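Local coordinates for adhesion and penetration protein autotransporter (Haemophilus influenzae, PDB 3SYJ) that is a probable serine protease and self-associating adhesin that promotes adherence to and invasion of host cells and drives bacterial aggregation, at residues S52-L62 against N74-E85. Numbering follows the deposited sequence.
Sequences SVVSRNGVAAL and NVGYTDVDFGAE
Val59 CG2 lies over one face of the Tyr77 ring, 4.2 Å from its centroid, in a CH-pi contact, while Asn74 O and Val80 CG1 of the tyrosine's own segment sit at the edge. The Phe82 ring turns its edge to the carbonyl oxygen of Val53 and to a water, and Leu62 CD1 approaches it obliquely, a hydrocarbon apt for a buried ring. One face of the Arg56 guanidinium rests on the peptide between Ala84 and Glu85. Bends at chi2 (-81°) and chi3 fold the arginine back, so that NE and NH2 both make weak hydrogen bonds to Gly83 O, while NH1 forms a salt bridge with Glu17. At Gly83's backbone angles a CB would run into Phe82 O, so glycine fits. Both segments belong to the N-terminal chymotrypsin-like S6 peptidase domain, and Asn74 ND2 bonds Ser218 O, of the probable nucleophile. Residues 55-58 form a type I turn, whose Gly58 readily takes positive phi. Arg56 N gives Asp81 O a nearly straight bond of 2.9 Å (172°). Asn57, well suited to an Asx turn, accepts Val59 N and Ser55 OG at OD1 from opposite faces of its amide plane. Three waters bridge the segments: one joins Asn57 N to Asp81 OD1, one weakly accepts from Asn57 ND2 and donates to Asp79 O, and the same water that lies at the Phe82 edge accepts from Gly83 N, within bonding reach of Ser52 O and Val54 O.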
# COMPACT_ATOMS: atom_id res chain seq x y z
N SER A 52 36.14 -40.64 13.86
CA SER A 52 37.10 -39.77 14.55
C SER A 52 37.79 -40.47 15.74
O SER A 52 38.84 -40.02 16.20
CB SER A 52 36.44 -38.45 14.97
OG SER A 52 35.58 -38.63 16.09
N VAL A 53 37.22 -41.57 16.21
CA VAL A 53 37.81 -42.33 17.31
C VAL A 53 38.99 -43.20 16.85
O VAL A 53 39.69 -43.80 17.67
CB VAL A 53 36.78 -43.25 17.99
CG1 VAL A 53 35.56 -42.45 18.41
CG2 VAL A 53 36.39 -44.39 17.06
N VAL A 54 39.18 -43.28 15.54
CA VAL A 54 40.30 -44.03 14.97
C VAL A 54 41.51 -43.12 14.75
O VAL A 54 41.39 -42.01 14.22
CB VAL A 54 39.91 -44.67 13.62
CG1 VAL A 54 41.12 -45.37 13.00
CG2 VAL A 54 38.75 -45.63 13.81
N SER A 55 42.68 -43.60 15.16
CA SER A 55 43.87 -42.79 15.02
C SER A 55 44.14 -42.54 13.54
O SER A 55 43.83 -43.38 12.70
CB SER A 55 45.08 -43.45 15.68
OG SER A 55 45.40 -44.66 15.03
N ARG A 56 44.71 -41.38 13.23
CA ARG A 56 45.08 -41.04 11.87
C ARG A 56 45.90 -42.13 11.17
O ARG A 56 45.80 -42.30 9.96
CB ARG A 56 45.87 -39.74 11.87
CG ARG A 56 45.03 -38.49 12.03
CD ARG A 56 44.44 -38.12 10.69
NE ARG A 56 43.02 -38.39 10.67
CZ ARG A 56 42.32 -38.74 9.59
NH1 ARG A 56 42.92 -38.90 8.41
NH2 ARG A 56 41.02 -38.95 9.71
N ASN A 57 46.75 -42.83 11.92
CA ASN A 57 47.59 -43.85 11.30
C ASN A 57 46.89 -45.20 11.17
O ASN A 57 47.50 -46.17 10.72
CB ASN A 57 48.91 -44.01 12.05
CG ASN A 57 48.72 -44.53 13.45
OD1 ASN A 57 47.71 -45.16 13.76
ND2 ASN A 57 49.70 -44.27 14.32
N GLY A 58 45.63 -45.25 11.57
CA GLY A 58 44.80 -46.42 11.34
C GLY A 58 45.06 -47.64 12.21
O GLY A 58 44.34 -48.63 12.11
N VAL A 59 46.06 -47.59 13.08
CA VAL A 59 46.38 -48.81 13.83
C VAL A 59 45.73 -48.89 15.21
O VAL A 59 45.92 -49.88 15.92
CB VAL A 59 47.91 -49.04 13.96
CG1 VAL A 59 48.57 -49.05 12.59
CG2 VAL A 59 48.53 -47.99 14.85
N ALA A 60 44.96 -47.87 15.60
CA ALA A 60 44.35 -47.89 16.93
C ALA A 60 43.03 -47.14 17.05
O ALA A 60 42.70 -46.28 16.22
CB ALA A 60 45.34 -47.38 17.99
N ALA A 61 42.28 -47.46 18.09
CA ALA A 61 41.00 -46.82 18.32
C ALA A 61 40.85 -46.38 19.77
O ALA A 61 41.38 -47.03 20.68
CB ALA A 61 39.86 -47.74 17.91
N LEU A 62 40.15 -45.27 19.98
CA LEU A 62 40.02 -44.67 21.30
C LEU A 62 38.88 -45.32 22.10
O LEU A 62 37.71 -45.16 21.76
CB LEU A 62 39.78 -43.16 21.15
CG LEU A 62 39.88 -42.26 22.39
CD1 LEU A 62 41.30 -42.20 22.96
CD2 LEU A 62 39.38 -40.88 22.05
N ASN A 74 52.34 -54.62 17.01
CA ASN A 74 52.64 -53.26 16.58
C ASN A 74 53.59 -52.66 17.61
O ASN A 74 53.17 -51.90 18.49
CB ASN A 74 51.37 -52.42 16.48
CG ASN A 74 50.58 -52.71 15.21
OD1 ASN A 74 51.14 -53.14 14.21
ND2 ASN A 74 49.28 -52.47 15.26
N VAL A 75 54.86 -53.01 17.49
CA VAL A 75 55.84 -52.74 18.54
C VAL A 75 56.60 -51.44 18.35
O VAL A 75 57.42 -51.08 19.20
CB VAL A 75 56.87 -53.90 18.65
CG1 VAL A 75 56.18 -55.19 19.02
CG2 VAL A 75 57.63 -54.05 17.33
N GLY A 76 56.33 -50.73 17.27
CA GLY A 76 57.11 -49.55 16.93
C GLY A 76 56.52 -48.18 17.25
O GLY A 76 57.26 -47.26 17.61
N TYR A 77 55.21 -48.02 17.10
CA TYR A 77 54.60 -46.69 17.25
C TYR A 77 54.61 -46.26 18.71
O TYR A 77 54.46 -47.07 19.60
CB TYR A 77 53.19 -46.64 16.65
CG TYR A 77 52.10 -47.28 17.47
CD1 TYR A 77 50.95 -46.57 17.81
CD2 TYR A 77 52.19 -48.61 17.89
CE1 TYR A 77 49.93 -47.15 18.55
CE2 TYR A 77 51.17 -49.20 18.63
CZ TYR A 77 50.04 -48.47 18.96
OH TYR A 77 49.02 -49.03 19.70
N THR A 78 54.80 -44.96 18.95
CA THR A 78 54.93 -44.46 20.31
C THR A 78 53.89 -43.39 20.63
O THR A 78 53.86 -42.86 21.73
CB THR A 78 56.32 -43.84 20.53
OG1 THR A 78 56.55 -42.84 19.54
CG2 THR A 78 57.38 -44.90 20.42
N ASP A 79 53.03 -43.08 19.66
CA ASP A 79 52.03 -42.04 19.82
C ASP A 79 50.93 -42.14 18.78
O ASP A 79 51.08 -42.85 17.78
CB ASP A 79 52.69 -40.66 19.77
CG ASP A 79 53.60 -40.49 18.57
OD1 ASP A 79 53.15 -40.75 17.43
OD2 ASP A 79 54.78 -40.10 18.76
N VAL A 80 49.83 -41.44 19.02
CA VAL A 80 48.73 -41.40 18.06
C VAL A 80 48.21 -39.98 17.94
O VAL A 80 48.47 -39.15 18.81
CB VAL A 80 47.57 -42.34 18.48
CG1 VAL A 80 47.98 -43.80 18.33
CG2 VAL A 80 47.13 -42.04 19.91
N ASP A 81 47.49 -39.70 16.87
CA ASP A 81 46.79 -38.42 16.77
C ASP A 81 45.44 -38.60 16.10
O ASP A 81 45.17 -39.66 15.53
CB ASP A 81 47.64 -37.35 16.07
CG ASP A 81 48.04 -37.73 14.66
OD1 ASP A 81 47.81 -38.90 14.26
OD2 ASP A 81 48.59 -36.87 13.95
N PHE A 82 44.60 -37.58 16.18
CA PHE A 82 43.21 -37.70 15.76
C PHE A 82 42.76 -36.46 15.01
O PHE A 82 43.46 -35.45 15.01
CB PHE A 82 42.32 -37.89 16.99
CG PHE A 82 42.70 -39.07 17.84
CD1 PHE A 82 42.18 -40.32 17.57
CD2 PHE A 82 43.57 -38.92 18.91
CE1 PHE A 82 42.52 -41.42 18.36
CE2 PHE A 82 43.92 -39.99 19.69
CZ PHE A 82 43.39 -41.25 19.42
N GLY A 83 41.60 -36.55 14.38
CA GLY A 83 41.02 -35.41 13.70
C GLY A 83 40.83 -35.65 12.22
O GLY A 83 40.48 -36.75 11.80
N ALA A 84 41.06 -34.61 11.43
CA ALA A 84 40.88 -34.69 10.00
C ALA A 84 42.23 -34.76 9.29
O ALA A 84 43.27 -34.44 9.87
CB ALA A 84 40.08 -33.51 9.51
N GLU A 85 42.20 -35.20 8.03
CA GLU A 85 43.40 -35.35 7.23
C GLU A 85 43.87 -33.97 6.82
O GLU A 85 43.08 -33.04 6.75
CB GLU A 85 43.10 -36.15 5.97
CG GLU A 85 42.27 -35.37 4.93
CD GLU A 85 41.88 -36.22 3.73
OE1 GLU A 85 42.36 -37.35 3.61
OE2 GLU A 85 41.08 -35.73 2.89
O HOH W 1 40.56 -39.09 14.34
O HOH W 2 48.09 -41.50 14.47
O HOH W 3 52.09 -43.47 15.16